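Local coordinates for protein peptidoglycan D,D-transpeptidase FtsI (Yersinia pestis, PDB 6SYN) that probably cross-links septal peptidoglycan during cell division as a class B penicillin-binding protein, a serine D,D-transpeptidase of the bacterial periplasm, at residues A[118-123]-A[179-184]; A[215-220]-A[387-392]; A[328-333]-A[374-379]. All coordinates share one frame; numbering follows the deposited sequence.

Contact 1 of 3, residues A[118-123]-A[179-184]; sequences QVMAHI and LSVDER. With ACT (acetate ion), chain C.
Met120 sets CG beside its backbone N (chi1 -61°) and then bends at chi2 (-82°) and again at chi3, which turns its thioether end to Val181. The two side chains meet tip to tip. Met120 CE lies 3.8 Å from Val181 CG1, and the sulfur rests against the same methyl. Val181 points its other branch at Ile123. There Ile123 CD1 reaches Val181 CG2 at 3.7 Å, again end against end. Ile123 and Leu179 instead slide past each other in opposite directions, and their closest atoms are Ile123 CG2 and Leu179 CD1, 4.1 Å apart. No hydrogen bond joins the two segments. The contact joins the short helix 121-124, in the N-terminal part of the chain, to the start of helix 183-199, which leads into the transpeptidase fold. Leu27 of strand 26-38 packs on Met120 and Leu179, and Gln186 of the long helix touches Met120, Ile123 and Val181. Asp182 is the N-cap of helix 183-199, and its OD1 accepts a weak bond from Arg184 N. The same carboxylate forms a salt bridge, with Asp182 OD2 offering its syn lone pair to Arg184 NH2 at 2.8 Å. An acetate ion, probably from the crystallisation liquor, puts one oxygen, O, in plane at the edge of the Arg184 guanidinium, 3.3 Å from Arg184 NH1.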
loop_
_atom_site.group_PDB
_atom_site.type_symbol
_atom_site.label_atom_id
_atom_site.label_comp_id
_atom_site.label_asym_id
_atom_site.label_seq_id
_atom_site.Cartn_x
_atom_site.Cartn_y
_atom_site.Cartn_z
ATOM N N GLN A 118 -8.034 -5.616 11.484
ATOM C CA GLN A 118 -7.628 -5.953 10.091
ATOM C C GLN A 118 -7.091 -4.694 9.386
ATOM O O GLN A 118 -6.380 -4.860 8.371
ATOM C CB GLN A 118 -8.801 -6.599 9.341
ATOM C CG GLN A 118 -9.657 -5.628 8.534
ATOM C CD GLN A 118 -11.096 -6.060 8.377
ATOM O OE1 GLN A 118 -11.808 -6.261 9.358
ATOM N NE2 GLN A 118 -11.550 -6.174 7.138
ATOM N N VAL A 119 -7.389 -3.502 9.923
ATOM C CA VAL A 119 -7.099 -2.161 9.320
ATOM C C VAL A 119 -5.580 -1.902 9.311
ATOM O O VAL A 119 -5.063 -1.520 8.245
ATOM C CB VAL A 119 -7.885 -1.049 10.051
ATOM C CG1 VAL A 119 -7.561 0.344 9.530
ATOM C CG2 VAL A 119 -9.389 -1.284 9.995
ATOM N N MET A 120 -4.892 -2.093 10.443
ATOM C CA MET A 120 -3.418 -1.899 10.572
ATOM C C MET A 120 -2.683 -3.220 10.305
ATOM O O MET A 120 -1.441 -3.198 10.311
ATOM C CB MET A 120 -3.017 -1.434 11.979
ATOM C CG MET A 120 -3.609 -0.106 12.435
ATOM S SD MET A 120 -2.768 1.405 11.859
ATOM C CE MET A 120 -1.060 0.875 11.741
ATOM N N ALA A 121 -3.404 -4.330 10.109
ATOM C CA ALA A 121 -2.859 -5.709 10.198
ATOM C C ALA A 121 -1.504 -5.793 9.483
ATOM O O ALA A 121 -0.545 -6.291 10.088
ATOM C CB ALA A 121 -3.840 -6.704 9.636
ATOM N N HIS A 122 -1.429 -5.310 8.244
ATOM C CA HIS A 122 -0.236 -5.441 7.369
ATOM C C HIS A 122 0.944 -4.645 7.947
ATOM O O HIS A 122 2.069 -5.176 7.908
ATOM C CB HIS A 122 -0.602 -5.058 5.930
ATOM C CG HIS A 122 -1.485 -6.066 5.276
ATOM N ND1 HIS A 122 -1.006 -7.296 4.848
ATOM C CD2 HIS A 122 -2.806 -6.052 4.998
ATOM C CE1 HIS A 122 -1.996 -7.988 4.321
ATOM N NE2 HIS A 122 -3.113 -7.247 4.404
ATOM N N ILE A 123 0.697 -3.446 8.485
ATOM C CA ILE A 123 1.733 -2.546 9.086
ATOM C C ILE A 123 2.293 -3.183 10.366
ATOM O O ILE A 123 3.521 -3.264 10.506
ATOM C CB ILE A 123 1.149 -1.152 9.399
ATOM C CG1 ILE A 123 0.572 -0.484 8.148
ATOM C CG2 ILE A 123 2.191 -0.280 10.093
ATOM C CD1 ILE A 123 0.303 0.998 8.295
ATOM N N LEU A 179 4.524 4.931 16.081
ATOM C CA LEU A 179 4.535 4.884 14.594
ATOM C C LEU A 179 4.242 6.284 14.040
ATOM O O LEU A 179 3.720 7.139 14.788
ATOM C CB LEU A 179 3.508 3.870 14.077
ATOM C CG LEU A 179 3.752 2.401 14.426
ATOM C CD1 LEU A 179 2.740 1.518 13.715
ATOM C CD2 LEU A 179 5.163 1.950 14.074
ATOM N N SER A 180 4.573 6.490 12.765
ATOM C CA SER A 180 4.293 7.720 11.980
ATOM C C SER A 180 2.834 7.720 11.491
ATOM O O SER A 180 2.339 8.794 11.125
ATOM C CB SER A 180 5.245 7.819 10.825
ATOM O OG SER A 180 4.924 6.845 9.846
ATOM N N VAL A 181 2.182 6.552 11.486
ATOM C CA VAL A 181 0.810 6.325 10.937
ATOM C C VAL A 181 -0.234 6.996 11.845
ATOM O O VAL A 181 0.046 7.170 13.045
ATOM C CB VAL A 181 0.563 4.812 10.778
ATOM C CG1 VAL A 181 -0.898 4.465 10.534
ATOM C CG2 VAL A 181 1.437 4.233 9.680
ATOM N N ASP A 182 -1.388 7.372 11.285
ATOM C CA ASP A 182 -2.549 7.932 12.033
ATOM C C ASP A 182 -3.707 6.935 11.889
ATOM O O ASP A 182 -4.012 6.569 10.736
ATOM C CB ASP A 182 -2.880 9.350 11.550
ATOM C CG ASP A 182 -3.976 10.058 12.334
ATOM O OD1 ASP A 182 -4.867 9.365 12.858
ATOM O OD2 ASP A 182 -3.931 11.306 12.419
ATOM N N GLU A 183 -4.293 6.487 13.008
ATOM C CA GLU A 183 -5.328 5.411 13.039
ATOM C C GLU A 183 -6.586 5.890 12.300
ATOM O O GLU A 183 -7.150 5.080 11.538
ATOM C CB GLU A 183 -5.635 4.962 14.475
ATOM C CG GLU A 183 -7.046 4.413 14.682
ATOM C CD GLU A 183 -7.373 3.143 13.912
ATOM O OE1 GLU A 183 -6.421 2.463 13.495
ATOM O OE2 GLU A 183 -8.573 2.836 13.722
ATOM N N ARG A 184 -7.009 7.140 12.527
ATOM C CA ARG A 184 -8.179 7.768 11.855
ATOM C C ARG A 184 -7.989 7.711 10.335
ATOM O O ARG A 184 -8.980 7.428 9.627
ATOM C CB ARG A 184 -8.349 9.237 12.257
ATOM C CG ARG A 184 -8.761 9.481 13.703
ATOM C CD ARG A 184 -8.693 10.958 14.058
ATOM N NE ARG A 184 -7.369 11.499 13.768
ATOM C CZ ARG A 184 -7.066 12.784 13.568
ATOM N NH1 ARG A 184 -7.997 13.725 13.618
ATOM N NH2 ARG A 184 -5.815 13.120 13.301
HETATM C C ACT C . -6.192 16.889 14.153
HETATM O O ACT C . -6.437 16.547 12.978
HETATM O OXT ACT C . -5.047 17.169 14.566
HETATM C CH3 ACT C . -7.362 16.967 15.150
#

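Contact 2 of 3, residues A[215-220]-A[387-392]; sequences GEVLAM and RPLSIT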
loop_
_atom_site.group_PDB
_atom_site.type_symbol
_atom_site.label_atom_id
_atom_site.label_comp_id
_atom_site.label_asym_id
_atom_site.label_seq_id
_atom_site.Cartn_x
_atom_site.Cartn_y
_atom_site.Cartn_z
ATOM N N GLY A 215 8.108 13.201 5.100
ATOM C CA GLY A 215 8.345 11.866 4.510
ATOM C C GLY A 215 7.706 10.764 5.340
ATOM O O GLY A 215 7.904 9.581 5.014
ATOM N N GLU A 216 6.960 11.132 6.381
ATOM C CA GLU A 216 6.269 10.170 7.269
ATOM C C GLU A 216 5.183 9.440 6.466
ATOM O O GLU A 216 4.514 10.100 5.633
ATOM C CB GLU A 216 5.665 10.913 8.456
ATOM C CG GLU A 216 6.688 11.396 9.459
ATOM C CD GLU A 216 6.064 12.259 10.537
ATOM O OE1 GLU A 216 5.594 13.365 10.205
ATOM O OE2 GLU A 216 6.007 11.806 11.691
ATOM N N VAL A 217 5.032 8.130 6.692
ATOM C CA VAL A 217 3.913 7.310 6.145
ATOM C C VAL A 217 2.741 7.440 7.117
ATOM O O VAL A 217 2.830 6.860 8.216
ATOM C CB VAL A 217 4.305 5.835 5.943
ATOM C CG1 VAL A 217 3.136 5.032 5.390
ATOM C CG2 VAL A 217 5.535 5.675 5.058
ATOM N N LEU A 218 1.710 8.192 6.720
ATOM C CA LEU A 218 0.501 8.496 7.528
ATOM C C LEU A 218 -0.506 7.350 7.411
ATOM O O LEU A 218 -1.271 7.139 8.374
ATOM C CB LEU A 218 -0.102 9.817 7.036
ATOM C CG LEU A 218 0.761 11.050 7.294
ATOM C CD1 LEU A 218 0.224 12.271 6.566
ATOM C CD2 LEU A 218 0.882 11.323 8.788
ATOM N N ALA A 219 -0.532 6.660 6.269
ATOM C CA ALA A 219 -1.443 5.523 6.015
ATOM C C ALA A 219 -0.809 4.564 5.004
ATOM O O ALA A 219 -0.189 5.046 4.044
ATOM C CB ALA A 219 -2.776 6.040 5.539
ATOM N N MET A 220 -0.977 3.258 5.227
ATOM C CA MET A 220 -0.487 2.171 4.341
ATOM C C MET A 220 -1.408 0.953 4.501
ATOM O O MET A 220 -1.228 0.191 5.477
ATOM C CB MET A 220 0.952 1.797 4.705
ATOM C CG MET A 220 1.611 0.848 3.726
ATOM S SD MET A 220 3.181 0.233 4.375
ATOM C CE MET A 220 4.337 1.304 3.525
ATOM N N ARG A 387 12.715 13.473 0.027
ATOM C CA ARG A 387 12.852 13.229 1.488
ATOM C C ARG A 387 12.796 11.729 1.760
ATOM O O ARG A 387 12.118 10.990 1.056
ATOM C CB ARG A 387 11.770 13.994 2.259
ATOM C CG ARG A 387 12.289 15.267 2.916
ATOM C CD ARG A 387 11.274 15.998 3.773
ATOM N NE ARG A 387 10.430 16.834 2.935
ATOM C CZ ARG A 387 10.632 18.120 2.663
ATOM N NH1 ARG A 387 9.787 18.753 1.867
ATOM N NH2 ARG A 387 11.652 18.776 3.184
ATOM N N PRO A 388 13.551 11.222 2.759
ATOM C CA PRO A 388 13.412 9.835 3.203
ATOM C C PRO A 388 12.086 9.518 3.913
ATOM O O PRO A 388 11.564 10.355 4.625
ATOM C CB PRO A 388 14.568 9.614 4.194
ATOM C CG PRO A 388 15.062 11.001 4.567
ATOM C CD PRO A 388 14.641 11.929 3.446
ATOM N N LEU A 389 11.614 8.284 3.728
ATOM C CA LEU A 389 10.393 7.721 4.359
ATOM C C LEU A 389 10.695 7.306 5.806
ATOM O O LEU A 389 11.876 7.074 6.105
ATOM C CB LEU A 389 9.948 6.515 3.527
ATOM C CG LEU A 389 9.526 6.823 2.091
ATOM C CD1 LEU A 389 9.670 5.594 1.207
ATOM C CD2 LEU A 389 8.099 7.350 2.049
ATOM N N SER A 390 9.669 7.216 6.663
ATOM C CA SER A 390 9.728 6.522 7.981
ATOM C C SER A 390 8.326 6.049 8.407
ATOM O O SER A 390 7.346 6.707 8.000
ATOM C CB SER A 390 10.389 7.390 9.036
ATOM O OG SER A 390 9.619 8.546 9.320
ATOM N N ILE A 391 8.246 4.944 9.174
ATOM C CA ILE A 391 6.988 4.406 9.794
ATOM C C ILE A 391 6.938 4.786 11.279
ATOM O O ILE A 391 6.029 4.281 11.968
ATOM C CB ILE A 391 6.779 2.872 9.654
ATOM C CG1 ILE A 391 8.045 2.093 9.289
ATOM C CG2 ILE A 391 5.634 2.562 8.696
ATOM C CD1 ILE A 391 9.034 1.961 10.425
ATOM N N THR A 392 7.858 5.624 11.767
ATOM C CA THR A 392 7.874 6.098 13.182
ATOM C C THR A 392 7.766 7.625 13.200
ATOM O O THR A 392 8.302 8.264 12.283
ATOM C CB THR A 392 9.097 5.565 13.939
ATOM O OG1 THR A 392 10.294 6.075 13.348
ATOM C CG2 THR A 392 9.141 4.053 13.957
#
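Segments 215-220 and 387-392 run side by side in the same direction at Gly215 to Val217, which lie nearest to Leu389 to Ile391 in that order. The firm link is Val217 N to Ser390 O, 3.0 Å long and nearly straight at the hydrogen (166°). Ser390 N returns a weak bond to Gly215 O at 3.4 Å. That carbonyl oxygen also receives a CA-H...O contact from Leu389 CA, at 3.2 Å. Gly215 in turn directs its own CA at Pro388 O. Gly215 has no side chain, and its backbone lies directly against the loop there, with a positive phi (74°).

The side chains add less. Val217 turns toward the other segment and lays CG2 against Ser390 O, 3.6 Å away. CG2 of Val217 also comes within 4.3 Å of Leu389 CD2, a loose apolar touch. Leu389 places CD2 beside Gly215 O. Ser390 holds OG between its backbone N and carbonyl carbon (chi1 66°), and from there OG donates to Thr392 O at 3.3 Å, in the carbonyl plane. This bond links Ser390 to the residue two further on, within the loop. Glu216 points away from the loop; its carboxylate bonds to Thr214 OG1 and Val394 N and forms a salt bridge with Arg22. Strand 217-223 is an outermost strand of the antiparallel sheet in the transpeptidase domain, with a classic beta bulge at Leu218 and Ala219 opposite Leu209. The contact lays the loop after strand 385-386 along the start of that edge strand, in the penicillin-binding fold shared with serine beta-lactamases.

Contact 3 of 3, residues A[328-333]-A[374-379]; sequences FGFGKA and ARVYAT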
loop_
_atom_site.group_PDB
_atom_site.type_symbol
_atom_site.label_atom_id
_atom_site.label_comp_id
_atom_site.label_asym_id
_atom_site.label_seq_id
_atom_site.Cartn_x
_atom_site.Cartn_y
_atom_site.Cartn_z
ATOM N N PHE A 328 13.994 10.679 -8.545
ATOM C CA PHE A 328 12.684 10.626 -7.841
ATOM C C PHE A 328 12.590 9.369 -6.970
ATOM O O PHE A 328 11.647 9.281 -6.159
ATOM C CB PHE A 328 11.525 10.745 -8.834
ATOM C CG PHE A 328 11.065 12.164 -9.054
ATOM C CD1 PHE A 328 11.626 12.952 -10.047
ATOM C CD2 PHE A 328 10.097 12.729 -8.237
ATOM C CE1 PHE A 328 11.204 14.262 -10.235
ATOM C CE2 PHE A 328 9.677 14.038 -8.427
ATOM C CZ PHE A 328 10.230 14.802 -9.428
ATOM N N GLY A 329 13.527 8.433 -7.134
ATOM C CA GLY A 329 13.754 7.321 -6.191
ATOM C C GLY A 329 13.303 5.968 -6.719
ATOM O O GLY A 329 13.271 5.024 -5.914
ATOM N N PHE A 330 12.961 5.849 -8.005
ATOM C CA PHE A 330 12.779 4.527 -8.661
ATOM C C PHE A 330 14.137 3.806 -8.643
ATOM O O PHE A 330 15.189 4.478 -8.773
ATOM C CB PHE A 330 12.163 4.672 -10.058
ATOM C CG PHE A 330 10.660 4.850 -10.105
ATOM C CD1 PHE A 330 9.867 4.708 -8.973
ATOM C CD2 PHE A 330 10.025 5.134 -11.306
ATOM C CE1 PHE A 330 8.489 4.865 -9.037
ATOM C CE2 PHE A 330 8.646 5.283 -11.371
ATOM C CZ PHE A 330 7.879 5.143 -10.237
ATOM N N GLY A 331 14.112 2.488 -8.412
ATOM C CA GLY A 331 15.305 1.620 -8.348
ATOM C C GLY A 331 16.083 1.782 -7.052
ATOM O O GLY A 331 17.249 1.348 -7.001
ATOM N N LYS A 332 15.473 2.364 -6.021
ATOM C CA LYS A 332 16.171 2.711 -4.759
ATOM C C LYS A 332 15.372 2.187 -3.568
ATOM O O LYS A 332 14.136 2.346 -3.564
ATOM C CB LYS A 332 16.338 4.226 -4.648
ATOM C CG LYS A 332 17.403 4.838 -5.546
ATOM C CD LYS A 332 17.424 6.344 -5.442
ATOM C CE LYS A 332 18.376 7.001 -6.417
ATOM N NZ LYS A 332 18.344 8.479 -6.297
ATOM N N ALA A 333 16.068 1.620 -2.580
ATOM C CA ALA A 333 15.465 1.087 -1.337
ATOM C C ALA A 333 14.687 2.210 -0.645
ATOM O O ALA A 333 15.086 3.378 -0.773
ATOM C CB ALA A 333 16.524 0.496 -0.439
ATOM N N ALA A 374 4.563 6.400 -4.080
ATOM C CA ALA A 374 4.081 7.403 -3.103
ATOM C C ALA A 374 5.188 8.429 -2.859
ATOM O O ALA A 374 4.880 9.632 -2.793
ATOM C CB ALA A 374 3.660 6.732 -1.821
ATOM N N ARG A 375 6.435 7.963 -2.758
ATOM C CA ARG A 375 7.612 8.833 -2.521
ATOM C C ARG A 375 7.855 9.722 -3.750
ATOM O O ARG A 375 8.209 10.897 -3.547
ATOM C CB ARG A 375 8.839 7.995 -2.164
ATOM C CG ARG A 375 10.006 8.829 -1.652
ATOM C CD ARG A 375 11.277 8.033 -1.450
ATOM N NE ARG A 375 11.525 7.114 -2.550
ATOM C CZ ARG A 375 12.258 6.011 -2.468
ATOM N NH1 ARG A 375 12.842 5.674 -1.330
ATOM N NH2 ARG A 375 12.406 5.244 -3.535
ATOM N N VAL A 376 7.669 9.204 -4.969
ATOM C CA VAL A 376 7.743 10.029 -6.213
ATOM C C VAL A 376 6.778 11.215 -6.054
ATOM O O VAL A 376 7.210 12.368 -6.217
ATOM C CB VAL A 376 7.451 9.205 -7.484
ATOM C CG1 VAL A 376 7.232 10.093 -8.700
ATOM C CG2 VAL A 376 8.549 8.193 -7.769
ATOM N N TYR A 377 5.525 10.946 -5.693
ATOM C CA TYR A 377 4.444 11.961 -5.624
ATOM C C TYR A 377 4.651 12.866 -4.398
ATOM O O TYR A 377 4.281 14.057 -4.493
ATOM C CB TYR A 377 3.086 11.263 -5.771
ATOM C CG TYR A 377 2.766 11.006 -7.219
ATOM C CD1 TYR A 377 3.342 9.948 -7.905
ATOM C CD2 TYR A 377 1.987 11.894 -7.942
ATOM C CE1 TYR A 377 3.095 9.734 -9.250
ATOM C CE2 TYR A 377 1.737 11.703 -9.290
ATOM C CZ TYR A 377 2.289 10.617 -9.946
ATOM O OH TYR A 377 2.045 10.434 -11.276
ATOM N N ALA A 378 5.261 12.350 -3.321
ATOM C CA ALA A 378 5.683 13.125 -2.127
ATOM C C ALA A 378 6.801 14.109 -2.504
ATOM O O ALA A 378 6.862 15.206 -1.897
ATOM C CB ALA A 378 6.130 12.192 -1.030
ATOM N N THR A 379 7.645 13.729 -3.471
ATOM C CA THR A 379 8.765 14.543 -4.014
ATOM C C THR A 379 8.213 15.589 -4.997
ATOM O O THR A 379 8.694 16.749 -4.948
ATOM C CB THR A 379 9.833 13.625 -4.618
ATOM O OG1 THR A 379 10.125 12.647 -3.619
ATOM C CG2 THR A 379 11.098 14.351 -5.019
HETATM O O HOH W 1 10.563 6.893 -5.113
#
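Arg375 O accepts two bonds from Thr379, one from each face of its carbonyl plane. Thr379 OG1 approaches at 2.6 Å, and Thr379 N closes the helical bond at 2.9 Å. This holds the hydroxyl against its own helix and places the CG2 methyl at the Phe328 ring. Thr379 CG2 lies 3.7 Å from Phe328 CE2, and the side chains cross obliquely. Val376 O sits at the edge of the same ring, 3.5 Å from Phe328 CD2. Next to it Val376 points CG2 at Phe330, whose CE1 is 3.6 Å away. These two side chains cross at about a right angle.

The Arg375 side chain runs extended as far as CD, then bends at chi3 (43°), which brings the guanidinium to the backbone of the loop. Its NH1 donates to Ala333 O at 3.3 Å. Ala333 O lies in the guanidinium plane, although the N-H comes from above the carbonyl plane. NH2 gives a long, weak but straight bond to Lys332 O, which also accepts from Gln372. A water takes the N-H of Arg375 NE at 2.7 Å and donates to Phe328 O, so the arginine spans the loop from Phe328 to Ala333. Gly329 closes helix 319-327 in a Schellman motif and begins a type II turn to Lys332. Helix 370-381 thus holds the C-terminal end of helix 319-327 and the turn after it, within the helical part of the transpeptidase domain; the side chain of Phe330 is about 12 Å from the bound, ring-opened penicillin.

How the contacts relate
From the N terminus, contact 1 comes first. It closes a loop of 55 residues, part of it not modelled, and brings the N-terminal region to the start of helix 183-199. Contact 2 opens after it and spans 166 residues of the transpeptidase domain. Contact 3 is nested inside that span and joins the end of helix 319-327 to helix 370-381. Contacts 1 and 2 touch: Ser180 bonds to Val217 and Ile391. Contacts 2 and 3 touch through Leu389 and Arg375. Contacts 1 and 3 do not meet, with nearest atoms about 12 Å apart. Contact 2 therefore lies between the domain junction and the helices.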